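Local structure of 4-amino-4-deoxy-L-arabinose transferase or related glycosyltransferases of PMT family (Cupriavidus metallidurans, 5EZM) at residues L297-A300 with G301-P304; I377-A380 with I381-A384; Y442-G445 with M446-F450. The protein probably transfers 4-amino-4-deoxy-L-arabinose from a polyprenyl-phosphate carrier to lipid A, as a zinc-binding membrane glycosyltransferase of the GT-C fold. All blocks are in the same frame, centred on the assembly; numbering follows the deposited sequence.

Contact 1 of 3, residues L297-A300 with G301-P304; sequences LPWA and GIFP. With MPG ([(Z)-octadec-9-enyl] (2R)-2,3-bis(oxidanyl)propanoate), chain O; MPG ([(Z)-octadec-9-enyl] (2R)-2,3-bis(oxidanyl)propanoate), chain E.
Trp-299 meets Ile-302, and Ala-300 meets Phe-303, through backbone bonds that carry the chain from the 3-10 segment 297-300 into helix 303-310. Ile-302 N donates to Trp-299 O at 2.9 Å with an N-H...O angle of 150°. The next bond, from Phe-303 N to Ala-300 O, is also 2.9 Å long and somewhat straighter at 164°. Both span three residues, as in a 3-10 turn.

Apolar side-chain contacts follow the same spacing. The CG1 branch of Ile-302 sits between its own backbone N and carbonyl carbon (chi1 68°), which brings it back to the preceding turn, 4.0 Å from Trp-299 CB. The indole itself leads away from 301-304, its NE1 hydrogen-bonded to Ala-144 O of helix 135-147, while Ile-302 also packs on Ala-363 and Leu-364 of helix 352-365. On another side of the turn Phe-303 lies beside Ala-300, with CD2 4.1 Å from Ala-300 CB.

Two MPG tails supply the third kind of contact. The hydrocarbon tail of MPG (chain E) crosses one face of the Phe-303 ring, where its C4 comes 3.6 Å from CE1. MPG (chain O) runs past the pyrrolidine of Pro-304, its C4 lying 3.7 Å from Pro-304 CD, and continues by the Ala-300 and Gly-301 carbonyls.

That tail therefore lies against backbone carbonyls as well as a proline ring. Ala-300 O already accepts the Phe-303 N-H and Gly-301 O accepts a weak hydrogen bond from Gln-375 NE2, so the apolar chain can probably rest beside them at little polar cost, consistent with a turn at the lipid-facing boundary of the predicted span 285-303.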
ATOM      1  N   LEU A 297       6.970  -2.774 -15.096  1.00 65.32           N
ATOM      2  CA  LEU A 297       7.022  -2.444 -16.520  1.00 65.67           C
ATOM      3  C   LEU A 297       8.425  -2.128 -17.028  1.00 63.12           C
ATOM      4  O   LEU A 297       8.811  -2.681 -18.072  1.00 64.08           O
ATOM      5  CB  LEU A 297       6.051  -1.295 -16.811  1.00 68.20           C
ATOM      6  CG  LEU A 297       5.869  -0.907 -18.279  1.00 70.73           C
ATOM      7  CD1 LEU A 297       5.340  -2.081 -19.088  1.00 70.80           C
ATOM      8  CD2 LEU A 297       4.937   0.281 -18.391  1.00 72.06           C
ATOM      9  N   PRO A 298       9.228  -1.274 -16.380  1.00 61.55           N
ATOM     10  CA  PRO A 298      10.564  -0.978 -16.927  1.00 62.05           C
ATOM     11  C   PRO A 298      11.469  -2.196 -17.064  1.00 62.29           C
ATOM     12  O   PRO A 298      12.523  -2.086 -17.703  1.00 62.28           O
ATOM     13  CB  PRO A 298      11.142   0.038 -15.928  1.00 61.72           C
ATOM     14  CG  PRO A 298      10.313  -0.096 -14.702  1.00 59.98           C
ATOM     15  CD  PRO A 298       8.950  -0.452 -15.189  1.00 60.90           C
ATOM     16  N   TRP A 299      11.093  -3.347 -16.505  1.00 61.73           N
ATOM     17  CA  TRP A 299      11.875  -4.568 -16.643  1.00 62.37           C
ATOM     18  C   TRP A 299      11.125  -5.657 -17.401  1.00 61.77           C
ATOM     19  O   TRP A 299      11.606  -6.796 -17.467  1.00 63.79           O
ATOM     20  CB  TRP A 299      12.303  -5.086 -15.265  1.00 64.57           C
ATOM     21  CG  TRP A 299      12.793  -4.004 -14.339  1.00 67.00           C
ATOM     22  CD1 TRP A 299      12.210  -3.597 -13.172  1.00 65.22           C
ATOM     23  CD2 TRP A 299      13.958  -3.186 -14.510  1.00 68.88           C
ATOM     24  NE1 TRP A 299      12.943  -2.584 -12.605  1.00 64.35           N
ATOM     25  CE2 TRP A 299      14.020  -2.311 -13.405  1.00 67.26           C
ATOM     26  CE3 TRP A 299      14.957  -3.111 -15.487  1.00 71.09           C
ATOM     27  CZ2 TRP A 299      15.040  -1.370 -13.254  1.00 68.24           C
ATOM     28  CZ3 TRP A 299      15.968  -2.177 -15.333  1.00 72.05           C
ATOM     29  CH2 TRP A 299      16.002  -1.321 -14.223  1.00 70.84           C
ATOM     30  N   ALA A 300       9.965  -5.335 -17.984  1.00 59.50           N
ATOM     31  CA  ALA A 300       9.182  -6.349 -18.686  1.00 61.46           C
ATOM     32  C   ALA A 300       9.996  -7.017 -19.787  1.00 62.85           C
ATOM     33  O   ALA A 300       9.892  -8.233 -19.995  1.00 63.17           O
ATOM     34  CB  ALA A 300       7.910  -5.726 -19.258  1.00 61.41           C
ATOM     35  N   GLY A 301      10.836  -6.244 -20.479  1.00 63.82           N
ATOM     36  CA  GLY A 301      11.662  -6.784 -21.544  1.00 64.22           C
ATOM     37  C   GLY A 301      12.620  -7.873 -21.102  1.00 66.08           C
ATOM     38  O   GLY A 301      13.062  -8.667 -21.939  1.00 66.84           O
ATOM     39  N   ILE A 302      12.954  -7.936 -19.813  1.00 66.62           N
ATOM     40  CA  ILE A 302      13.836  -8.983 -19.310  1.00 70.57           C
ATOM     41  C   ILE A 302      13.075 -10.030 -18.509  1.00 72.51           C
ATOM     42  O   ILE A 302      13.699 -10.846 -17.816  1.00 72.09           O
ATOM     43  CB  ILE A 302      15.002  -8.410 -18.482  1.00 70.21           C
ATOM     44  CG1 ILE A 302      14.500  -7.799 -17.172  1.00 67.92           C
ATOM     45  CG2 ILE A 302      15.805  -7.403 -19.296  1.00 69.45           C
ATOM     46  CD1 ILE A 302      15.601  -7.494 -16.183  1.00 66.48           C
ATOM     47  N   PHE A 303      11.744 -10.038 -18.582  1.00 72.66           N
ATOM     48  CA  PHE A 303      10.984 -11.086 -17.903  1.00 74.70           C
ATOM     49  C   PHE A 303      11.429 -12.496 -18.283  1.00 77.35           C
ATOM     50  O   PHE A 303      11.528 -13.342 -17.377  1.00 77.24           O
ATOM     51  CB  PHE A 303       9.480 -10.899 -18.153  1.00 76.14           C
ATOM     52  CG  PHE A 303       8.735 -10.360 -16.963  1.00 78.33           C
ATOM     53  CD1 PHE A 303       8.799 -11.010 -15.738  1.00 79.56           C
ATOM     54  CD2 PHE A 303       7.967  -9.210 -17.065  1.00 78.85           C
ATOM     55  CE1 PHE A 303       8.119 -10.520 -14.637  1.00 78.98           C
ATOM     56  CE2 PHE A 303       7.283  -8.714 -15.966  1.00 78.55           C
ATOM     57  CZ  PHE A 303       7.359  -9.370 -14.751  1.00 78.53           C
ATOM     58  N   PRO A 304      11.713 -12.824 -19.553  1.00 78.29           N
ATOM     59  CA  PRO A 304      12.323 -14.138 -19.823  1.00 79.56           C
ATOM     60  C   PRO A 304      13.642 -14.337 -19.101  1.00 80.29           C
ATOM     61  O   PRO A 304      13.870 -15.402 -18.514  1.00 81.67           O
ATOM     62  CB  PRO A 304      12.499 -14.130 -21.347  1.00 79.76           C
ATOM     63  CG  PRO A 304      11.453 -13.200 -21.836  1.00 76.62           C
ATOM     64  CD  PRO A 304      11.368 -12.123 -20.804  1.00 75.79           C
TER
HETATM   65  C2  MPG O 614       6.819 -10.283 -21.139  1.00 86.01           C
HETATM   66  C3  MPG O 614       7.373  -9.921 -22.513  1.00 85.77           C
HETATM   67  C4  MPG O 614       8.892 -10.000 -22.558  1.00 85.16           C
HETATM   68  C5  MPG O 614       9.472  -9.742 -23.958  1.00 84.18           C
HETATM   69  C6  MPG O 614      10.941 -10.182 -24.069  1.00 83.92           C
HETATM   70  C7  MPG O 614      11.419 -10.252 -25.532  1.00 84.96           C
HETATM   71  C8  MPG O 614      12.693 -11.116 -25.703  1.00 84.98           C
HETATM   72  C1  MPG O 614       5.289 -10.328 -21.107  1.00 85.34           C
HETATM   73  C2  MPG E 604       5.308 -13.580 -12.920  1.00 85.03           C
HETATM   74  C3  MPG E 604       4.625 -13.628 -14.282  1.00 85.25           C
HETATM   75  C4  MPG E 604       5.285 -12.697 -15.287  1.00 85.68           C
HETATM   76  C5  MPG E 604       4.486 -12.558 -16.594  1.00 85.23           C
HETATM   77  C6  MPG E 604       5.289 -11.835 -17.689  1.00 84.98           C
HETATM   78  C1  MPG E 604       4.641 -14.504 -11.897  1.00 84.97           C

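Contact 2 of 3, residues I377-A380 with I381-A384; sequences IGMA and IVAA. With MPG ([(Z)-octadec-9-enyl] (2R)-2,3-bis(oxidanyl)propanoate), chain I.
Gly-378 and Val-382 are joined by the straightest backbone bond of this helical turn: Val-382 N lies 3.0 Å from Gly-378 O, with an N-H...O angle of 168°. Further i to i+4 bonds link Ile-381 N to Ile-377 O, Ala-383 N to Met-379 O and Ala-384 N to Ala-380 O, each at 2.9 Å, so every carbonyl of 377-380 is taken up four residues ahead.

The closely packed side is built from Met-379, Ala-380 and Ala-383. Met-379 and Ala-380 meet Ile-424, and Ala-383 meets Leu-421, of helix 403-430; the small alanine side chains are consistent with a close approach. Met-379 also reaches on to helix 435-456. Within the turn, Val-382 sets CG1 between its backbone N and carbonyl carbon (chi1 47°), directing that methyl to the Met-379 sulfur; the SD belongs to one of two modelled conformers, and the exact approach is therefore doubtful.

The other side is loose. Ile-377 and Ile-381 lie on the surface, and their side chains barely meet, with Ile-377 CG2 4.4 Å from Ile-381 CD1. Further round the turn a lipid tail replaces protein: C3 of MPG (chain I) rests 3.7 Å from Gly-378 CA, the missing side chain allowing the hydrocarbon to lie directly against the backbone. A second MPG touches Ile-377 and Ala-380.

One side thus packs on neighbouring helices while another meets lipid, the division found in a peripheral transmembrane helix, in keeping with the membrane span predicted here for residues 376-396.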
ATOM      1  N   ILE A 377      15.812   0.508 -26.183  1.00 68.56           N
ATOM      2  CA  ILE A 377      15.012   0.743 -27.382  1.00 66.90           C
ATOM      3  C   ILE A 377      13.557   0.373 -27.124  1.00 66.14           C
ATOM      4  O   ILE A 377      12.640   1.165 -27.382  1.00 65.79           O
ATOM      5  CB  ILE A 377      15.586  -0.038 -28.576  1.00 65.85           C
ATOM      6  CG1 ILE A 377      16.959   0.513 -28.961  1.00 63.69           C
ATOM      7  CG2 ILE A 377      14.624   0.023 -29.751  1.00 68.16           C
ATOM      8  CD1 ILE A 377      17.618  -0.237 -30.091  1.00 65.09           C
ATOM      9  N   GLY A 378      13.326  -0.835 -26.604  1.00 66.61           N
ATOM     10  CA  GLY A 378      11.960  -1.250 -26.322  1.00 67.09           C
ATOM     11  C   GLY A 378      11.245  -0.297 -25.382  1.00 66.43           C
ATOM     12  O   GLY A 378      10.111   0.124 -25.642  1.00 64.37           O
ATOM     13  N   MET A 379      11.905   0.067 -24.278  0.59 67.57           N
ATOM     14  CA  MET A 379      11.260   0.934 -23.298  0.59 64.99           C
ATOM     15  C   MET A 379      11.050   2.340 -23.840  0.59 67.24           C
ATOM     16  O   MET A 379      10.077   3.006 -23.469  0.59 65.38           O
ATOM     17  CB  MET A 379      12.070   0.979 -22.005  0.59 66.69           C
ATOM     18  CG  MET A 379      11.295   1.587 -20.850  0.59 63.85           C
ATOM     19  SD  MET A 379       9.703   0.769 -20.625  0.59 62.13           S
ATOM     20  CE  MET A 379       8.909   1.871 -19.459  0.59 61.63           C
ATOM     21  N   ALA A 380      11.947   2.812 -24.709  1.00 67.34           N
ATOM     22  CA  ALA A 380      11.724   4.094 -25.364  1.00 67.36           C
ATOM     23  C   ALA A 380      10.486   4.033 -26.245  1.00 70.31           C
ATOM     24  O   ALA A 380       9.682   4.972 -26.269  1.00 69.28           O
ATOM     25  CB  ALA A 380      12.949   4.493 -26.188  1.00 66.55           C
ATOM     26  N   ILE A 381      10.309   2.918 -26.960  1.00 73.66           N
ATOM     27  CA  ILE A 381       9.106   2.737 -27.769  1.00 76.13           C
ATOM     28  C   ILE A 381       7.860   2.803 -26.893  1.00 78.65           C
ATOM     29  O   ILE A 381       6.983   3.650 -27.096  1.00 80.82           O
ATOM     30  CB  ILE A 381       9.170   1.416 -28.554  1.00 75.90           C
ATOM     31  CG1 ILE A 381      10.229   1.496 -29.657  1.00 78.21           C
ATOM     32  CG2 ILE A 381       7.803   1.087 -29.145  1.00 74.46           C
ATOM     33  CD1 ILE A 381      10.308   0.252 -30.526  1.00 79.23           C
ATOM     34  N   VAL A 382       7.766   1.916 -25.895  1.00 77.55           N
ATOM     35  CA  VAL A 382       6.519   1.840 -25.131  1.00 75.06           C
ATOM     36  C   VAL A 382       6.266   3.132 -24.359  1.00 74.17           C
ATOM     37  O   VAL A 382       5.113   3.564 -24.229  1.00 76.73           O
ATOM     38  CB  VAL A 382       6.509   0.603 -24.210  1.00 72.33           C
ATOM     39  CG1 VAL A 382       7.790   0.491 -23.462  1.00 73.32           C
ATOM     40  CG2 VAL A 382       5.348   0.661 -23.233  1.00 68.73           C
ATOM     41  N   ALA A 383       7.317   3.794 -23.866  1.00 71.64           N
ATOM     42  CA  ALA A 383       7.115   5.082 -23.204  1.00 68.35           C
ATOM     43  C   ALA A 383       6.627   6.142 -24.188  1.00 69.49           C
ATOM     44  O   ALA A 383       5.782   6.975 -23.842  1.00 70.32           O
ATOM     45  CB  ALA A 383       8.400   5.541 -22.518  1.00 67.48           C
ATOM     46  N   ALA A 384       7.144   6.126 -25.420  1.00 70.99           N
ATOM     47  CA  ALA A 384       6.634   7.042 -26.437  1.00 72.91           C
ATOM     48  C   ALA A 384       5.168   6.757 -26.749  1.00 76.16           C
ATOM     49  O   ALA A 384       4.387   7.682 -27.009  1.00 75.56           O
ATOM     50  CB  ALA A 384       7.485   6.950 -27.704  1.00 71.52           C
TER
HETATM   51  C2  MPG I 608       9.988  -4.651 -24.883  1.00 83.58           C
HETATM   52  C3  MPG I 608      11.500  -4.739 -25.052  1.00 83.08           C
HETATM   53  C4  MPG I 608      11.941  -6.095 -25.577  1.00 81.37           C
HETATM   54  C5  MPG I 608      13.469  -6.249 -25.565  1.00 79.54           C
HETATM   55  C6  MPG I 608      13.902  -7.689 -25.874  1.00 79.57           C
HETATM   56  C7  MPG I 608      15.430  -7.865 -25.814  1.00 81.97           C
HETATM   57  C8  MPG I 608      15.860  -9.339 -26.012  1.00 83.46           C
HETATM   58  C1  MPG I 608       9.572  -3.404 -24.099  1.00 83.29           C

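Contact 3 of 3, residues Y442-G445 with M446-F450; sequences YAMG and MYLGF
Regular alpha-helical hydrogen bonds run from residue 442 to 449, with Met-446 N on Tyr-442 O, Tyr-447 N on Ala-443 O, Leu-448 N on Met-444 O and Gly-449 N on Gly-445 O, each 2.9 Å long.

One turn apart, Tyr-442 and Met-446 form a Met-aromatic pair. The methionine CG lies over one face of the phenol ring as a CH-pi contact, 4.2 Å from the centroid and 15° off the ring normal. Its SD is more oblique, 5.2 Å from the same centroid, and the bent chain then brings CE to 3.8 Å from Tyr-442 CE1 at the rim. Tyr-442 CG, anti to the backbone N (chi1 161°), sets the ring where Met-446 can lie over it, and the OH probably hydrogen-bonds to Pro-298 O.

This stretch belongs to helix 435-456, a helix buried along these residues in the transmembrane part of the GT-C fold. Helices 403-430 and 369-389 receive the Tyr-442 and Met-446 side, helix 135-147 packs on Ala-443, and helix 31-47 lies against Met-444, Tyr-447 and Leu-448.

On the face toward helix 31-47, Met-444 folds its sulfur along the helix. SD is 3.9 Å from Leu-448 CG and meets the edge of the Tyr-447 ring, 4.4 Å from CD2. With an alanine in place of Leu-448, the Met-444 sulfur would probably lose its branched apolar support and be freer to turn, leaving a gap beside Val-44 of helix 31-47. Gly-445 and Gly-449, joined by the last of the four bonds, add no side chains to the turn.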
ATOM      1  N   TYR A 442      18.667   5.168 -16.103  1.00 65.97           N
ATOM      2  CA  TYR A 442      17.376   4.738 -16.633  1.00 62.46           C
ATOM      3  C   TYR A 442      16.370   4.498 -15.511  1.00 64.71           C
ATOM      4  O   TYR A 442      15.227   4.972 -15.568  1.00 63.85           O
ATOM      5  CB  TYR A 442      17.586   3.482 -17.479  1.00 58.91           C
ATOM      6  CG  TYR A 442      16.364   2.636 -17.753  1.00 57.99           C
ATOM      7  CD1 TYR A 442      15.593   2.845 -18.886  1.00 59.13           C
ATOM      8  CD2 TYR A 442      16.007   1.599 -16.898  1.00 58.52           C
ATOM      9  CE1 TYR A 442      14.488   2.060 -19.152  1.00 60.18           C
ATOM     10  CE2 TYR A 442      14.905   0.809 -17.153  1.00 58.82           C
ATOM     11  CZ  TYR A 442      14.149   1.045 -18.282  1.00 61.09           C
ATOM     12  OH  TYR A 442      13.050   0.262 -18.542  1.00 62.41           O
ATOM     13  N   ALA A 443      16.783   3.771 -14.470  1.00 65.67           N
ATOM     14  CA  ALA A 443      15.894   3.504 -13.345  1.00 63.03           C
ATOM     15  C   ALA A 443      15.513   4.788 -12.620  1.00 61.92           C
ATOM     16  O   ALA A 443      14.372   4.934 -12.167  1.00 61.63           O
ATOM     17  CB  ALA A 443      16.552   2.522 -12.376  1.00 64.08           C
ATOM     18  N   MET A 444      16.458   5.727 -12.488  1.00 61.18           N
ATOM     19  CA  MET A 444      16.126   7.016 -11.887  1.00 59.75           C
ATOM     20  C   MET A 444      15.089   7.761 -12.720  1.00 59.50           C
ATOM     21  O   MET A 444      14.143   8.348 -12.175  1.00 56.80           O
ATOM     22  CB  MET A 444      17.389   7.860 -11.721  1.00 60.89           C
ATOM     23  CG  MET A 444      17.129   9.290 -11.283  1.00 63.06           C
ATOM     24  SD  MET A 444      16.401   9.412  -9.637  1.00 64.60           S
ATOM     25  CE  MET A 444      17.781   8.929  -8.602  1.00 64.65           C
ATOM     26  N   GLY A 445      15.242   7.737 -14.045  1.00 60.00           N
ATOM     27  CA  GLY A 445      14.253   8.367 -14.902  1.00 62.15           C
ATOM     28  C   GLY A 445      12.883   7.734 -14.768  1.00 64.25           C
ATOM     29  O   GLY A 445      11.870   8.433 -14.696  1.00 63.55           O
ATOM     30  N   MET A 446      12.834   6.400 -14.725  1.00 66.75           N
ATOM     31  CA  MET A 446      11.561   5.707 -14.543  1.00 63.94           C
ATOM     32  C   MET A 446      10.926   6.072 -13.210  1.00 62.50           C
ATOM     33  O   MET A 446       9.730   6.374 -13.140  1.00 60.75           O
ATOM     34  CB  MET A 446      11.768   4.196 -14.642  1.00 65.09           C
ATOM     35  CG  MET A 446      12.059   3.716 -16.041  1.00 70.23           C
ATOM     36  SD  MET A 446      10.663   4.052 -17.122  1.00 75.20           S
ATOM     37  CE  MET A 446      11.520   4.442 -18.638  1.00 78.01           C
ATOM     38  N   TYR A 447      11.720   6.051 -12.136  1.00 63.16           N
ATOM     39  CA  TYR A 447      11.188   6.336 -10.809  1.00 62.02           C
ATOM     40  C   TYR A 447      10.629   7.751 -10.734  1.00 60.44           C
ATOM     41  O   TYR A 447       9.520   7.967 -10.229  1.00 59.15           O
ATOM     42  CB  TYR A 447      12.277   6.127  -9.758  1.00 64.10           C
ATOM     43  CG  TYR A 447      11.948   6.726  -8.411  1.00 63.19           C
ATOM     44  CD1 TYR A 447      10.913   6.218  -7.639  1.00 63.50           C
ATOM     45  CD2 TYR A 447      12.677   7.794  -7.909  1.00 63.13           C
ATOM     46  CE1 TYR A 447      10.611   6.759  -6.409  1.00 64.13           C
ATOM     47  CE2 TYR A 447      12.385   8.338  -6.677  1.00 64.01           C
ATOM     48  CZ  TYR A 447      11.351   7.817  -5.933  1.00 66.08           C
ATOM     49  OH  TYR A 447      11.053   8.359  -4.706  1.00 70.48           O
ATOM     50  N   LEU A 448      11.383   8.731 -11.239  1.00 59.44           N
ATOM     51  CA  LEU A 448      10.865  10.094 -11.278  1.00 57.36           C
ATOM     52  C   LEU A 448       9.612  10.177 -12.140  1.00 59.45           C
ATOM     53  O   LEU A 448       8.677  10.920 -11.821  1.00 60.34           O
ATOM     54  CB  LEU A 448      11.940  11.054 -11.789  1.00 57.37           C
ATOM     55  CG  LEU A 448      13.193  11.211 -10.922  1.00 57.38           C
ATOM     56  CD1 LEU A 448      14.162  12.204 -11.546  1.00 58.33           C
ATOM     57  CD2 LEU A 448      12.831  11.627  -9.506  1.00 54.83           C
ATOM     58  N   GLY A 449       9.568   9.408 -13.227  1.00 61.38           N
ATOM     59  CA  GLY A 449       8.417   9.391 -14.108  1.00 62.09           C
ATOM     60  C   GLY A 449       7.152   8.924 -13.421  1.00 63.33           C
ATOM     61  O   GLY A 449       6.150   9.647 -13.383  1.00 65.43           O
ATOM     62  N   PHE A 450       7.189   7.714 -12.862  1.00 61.40           N
ATOM     63  CA  PHE A 450       6.014   7.202 -12.169  1.00 61.77           C
ATOM     64  C   PHE A 450       5.690   8.025 -10.931  1.00 63.42           C
ATOM     65  O   PHE A 450       4.521   8.108 -10.535  1.00 62.60           O
ATOM     66  CB  PHE A 450       6.217   5.731 -11.813  1.00 60.79           C
ATOM     67  CG  PHE A 450       6.171   4.818 -13.004  1.00 62.22           C
ATOM     68  CD1 PHE A 450       4.960   4.493 -13.595  1.00 61.48           C
ATOM     69  CD2 PHE A 450       7.334   4.297 -13.541  1.00 63.88           C
ATOM     70  CE1 PHE A 450       4.910   3.661 -14.694  1.00 61.28           C
ATOM     71  CE2 PHE A 450       7.288   3.464 -14.641  1.00 64.76           C
ATOM     72  CZ  PHE A 450       6.073   3.146 -15.217  1.00 63.43           C
TER

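The three contacts come in series along the chain, contact 1 at the turn into helix 303-310, contact 2 on helix 369-389 and contact 3 on helix 435-456, yet all lie on the same side of the protein's centre. Their centres are about 12 Å (1 and 2), 13 Å (2 and 3) and 15 Å (1 and 3) apart. Contact 1 meets contact 3 where Trp-299 CZ3 approaches Tyr-442 CE2 at 3.7 Å. Met-379 of contact 2 packs between them, touching Leu-297 and Pro-298 as well as Tyr-442 and Met-446, holding the 297-301 turn to both helices. Contacts 1 and 3 are buried and contact 2 partly so, all near bound lipid and away from the zinc site.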